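Local coordinates for YjbQ family protein (Aeropyrum pernix, PDB 2P6H) that is of unknown function but belongs to the UPF0047 (YjbQ) family and assembles from three copies of the same chain, at residues Val23-Leu27 against Asn128-Leu132. Numbering follows the deposited sequence.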
loop_
_atom_site.group_PDB
_atom_site.type_symbol
_atom_site.label_atom_id
_atom_site.label_comp_id
_atom_site.label_asym_id
_atom_site.label_seq_id
_atom_site.Cartn_x
_atom_site.Cartn_y
_atom_site.Cartn_z
ATOM N N VAL A 23 5.938 -17.851 -5.695
ATOM C CA VAL A 23 5.019 -17.692 -4.568
ATOM C C VAL A 23 4.034 -18.845 -4.501
ATOM O O VAL A 23 3.770 -19.411 -3.448
ATOM C CB VAL A 23 4.232 -16.389 -4.725
ATOM C CG1 VAL A 23 3.110 -16.328 -3.691
ATOM C CG2 VAL A 23 5.154 -15.199 -4.536
ATOM N N GLU A 24 3.464 -19.204 -5.647
ATOM C CA GLU A 24 2.509 -20.292 -5.725
ATOM C C GLU A 24 3.182 -21.611 -5.348
ATOM O O GLU A 24 2.586 -22.490 -4.740
ATOM C CB GLU A 24 1.957 -20.345 -7.158
ATOM C CG GLU A 24 1.168 -19.081 -7.530
ATOM C CD GLU A 24 0.548 -19.229 -8.910
ATOM O OE1 GLU A 24 1.221 -19.718 -9.806
ATOM O OE2 GLU A 24 -0.611 -18.847 -9.072
ATOM N N GLU A 25 4.451 -21.730 -5.725
ATOM C CA GLU A 25 5.247 -22.886 -5.422
ATOM C C GLU A 25 5.182 -23.143 -3.935
ATOM O O GLU A 25 4.645 -24.142 -3.475
ATOM C CB GLU A 25 6.684 -22.585 -5.830
ATOM C CG GLU A 25 7.214 -23.580 -6.860
ATOM C CD GLU A 25 8.709 -23.417 -6.968
ATOM O OE1 GLU A 25 9.392 -23.592 -5.969
ATOM O OE2 GLU A 25 9.181 -23.085 -8.054
ATOM N N TRP A 26 5.736 -22.180 -3.208
ATOM C CA TRP A 26 5.771 -22.229 -1.751
ATOM C C TRP A 26 4.375 -22.485 -1.205
ATOM O O TRP A 26 4.143 -23.268 -0.311
ATOM C CB TRP A 26 6.301 -20.888 -1.212
ATOM C CG TRP A 26 6.423 -20.934 0.274
ATOM C CD1 TRP A 26 7.457 -21.551 1.014
ATOM C CD2 TRP A 26 5.484 -20.406 1.254
ATOM N NE1 TRP A 26 7.274 -21.484 2.355
ATOM C CE2 TRP A 26 5.997 -20.753 2.541
ATOM C CE3 TRP A 26 4.291 -19.707 1.170
ATOM C CZ2 TRP A 26 5.305 -20.388 3.680
ATOM C CZ3 TRP A 26 3.605 -19.346 2.317
ATOM C CH2 TRP A 26 4.113 -19.694 3.579
ATOM N N LEU A 27 3.425 -21.759 -1.775
ATOM C CA LEU A 27 2.066 -21.869 -1.307
ATOM C C LEU A 27 1.511 -23.297 -1.403
ATOM O O LEU A 27 0.700 -23.733 -0.595
ATOM C CB LEU A 27 1.242 -20.944 -2.178
ATOM C CG LEU A 27 -0.107 -20.647 -1.566
ATOM C CD1 LEU A 27 0.012 -20.107 -0.138
ATOM C CD2 LEU A 27 -0.838 -19.592 -2.375
ATOM N N ASN A 128 9.991 -12.526 1.304
ATOM C CA ASN A 128 9.563 -13.336 2.414
ATOM C C ASN A 128 8.069 -13.647 2.272
ATOM O O ASN A 128 7.314 -12.879 1.690
ATOM C CB ASN A 128 9.810 -12.532 3.712
ATOM C CG ASN A 128 11.295 -12.444 4.016
ATOM O OD1 ASN A 128 11.778 -11.494 4.621
ATOM N ND2 ASN A 128 12.036 -13.494 3.602
ATOM N N LEU A 129 7.662 -14.797 2.797
ATOM C CA LEU A 129 6.279 -15.240 2.654
ATOM C C LEU A 129 5.738 -15.755 3.977
ATOM O O LEU A 129 6.448 -16.398 4.751
ATOM C CB LEU A 129 6.180 -16.365 1.609
ATOM C CG LEU A 129 6.826 -16.103 0.241
ATOM C CD1 LEU A 129 6.965 -17.384 -0.554
ATOM C CD2 LEU A 129 5.999 -15.079 -0.521
ATOM N N LEU A 130 4.471 -15.457 4.230
ATOM C CA LEU A 130 3.798 -15.877 5.460
ATOM C C LEU A 130 2.396 -16.341 5.127
ATOM O O LEU A 130 1.627 -15.654 4.466
ATOM C CB LEU A 130 3.741 -14.699 6.457
ATOM C CG LEU A 130 3.028 -15.035 7.794
ATOM C CD1 LEU A 130 3.481 -14.133 8.942
ATOM C CD2 LEU A 130 1.509 -14.887 7.707
ATOM N N TYR A 131 2.034 -17.528 5.595
ATOM C CA TYR A 131 0.692 -18.036 5.363
ATOM C C TYR A 131 0.012 -18.226 6.700
ATOM O O TYR A 131 0.523 -18.925 7.581
ATOM C CB TYR A 131 0.696 -19.368 4.620
ATOM C CG TYR A 131 -0.712 -19.883 4.432
ATOM C CD1 TYR A 131 -1.588 -19.252 3.549
ATOM C CD2 TYR A 131 -1.201 -20.942 5.200
ATOM C CE1 TYR A 131 -2.922 -19.655 3.439
ATOM C CE2 TYR A 131 -2.538 -21.351 5.096
ATOM C CZ TYR A 131 -3.387 -20.701 4.219
ATOM O OH TYR A 131 -4.712 -21.070 4.136
ATOM N N LEU A 132 -1.148 -17.605 6.842
ATOM C CA LEU A 132 -1.906 -17.647 8.081
ATOM C C LEU A 132 -3.289 -18.175 7.770
ATOM O O LEU A 132 -4.101 -17.524 7.125
ATOM C CB LEU A 132 -1.996 -16.227 8.673
ATOM C CG LEU A 132 -2.647 -16.164 10.075
ATOM C CD1 LEU A 132 -1.677 -16.570 11.188
ATOM C CD2 LEU A 132 -3.148 -14.765 10.436
#
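Leu129 lies against the indole of Trp26 and is the strand residue most covered by the helix. Its CB stands over one face of the tryptophan, 4.0 Å from the centroid of the six-membered ring and 17° off the ring normal, a CH-pi contact displaced toward the rim. Farther out, CD1 of Leu129 packs on CB of Trp26 at 3.6 Å, the two side chains running past each other in opposite senses. Because CG of Leu129 is anti to the carbonyl carbon, its methyls come down on the helix, and CD2 reaches CG2 of Val23 at 4.1 Å. At Leu130 the side chain turns from the helix to pack on Pro100 of the second subunit; the backbone of Leu130 still passes the indole, its C lying 4.1 Å from Trp26 CH2. Tyr131 meets the far end of that ring through its CB, 3.6 Å from Trp26 CH2. Trp26 extends this far with CG anti to the backbone N (chi1 -177°), its benzo ring bridging Leu129 and Tyr131. The Tyr131 ring swings past, its CD1 touching CD1 of Leu27 at 4.1 Å, and Tyr131 OH goes on to a hydrogen bond with the backbone O of Glu134. Replacing Trp26 by an alanine would probably leave the CB atoms of Leu129 and Tyr131 without the indole against them and open a gap between helix and strand. No hydrogen bond joins the two segments; the contact is apolar, and the axes of helix 23-27 and strand 128-132 come within 10.0 Å, their directions 42° apart. Helix 20-28 thus lies across one face of the five-stranded antiparallel sheet, over strand 124-133, with Val23 also touching Phe6 and Leu37 on the flanking strands 2-9 and 35-40.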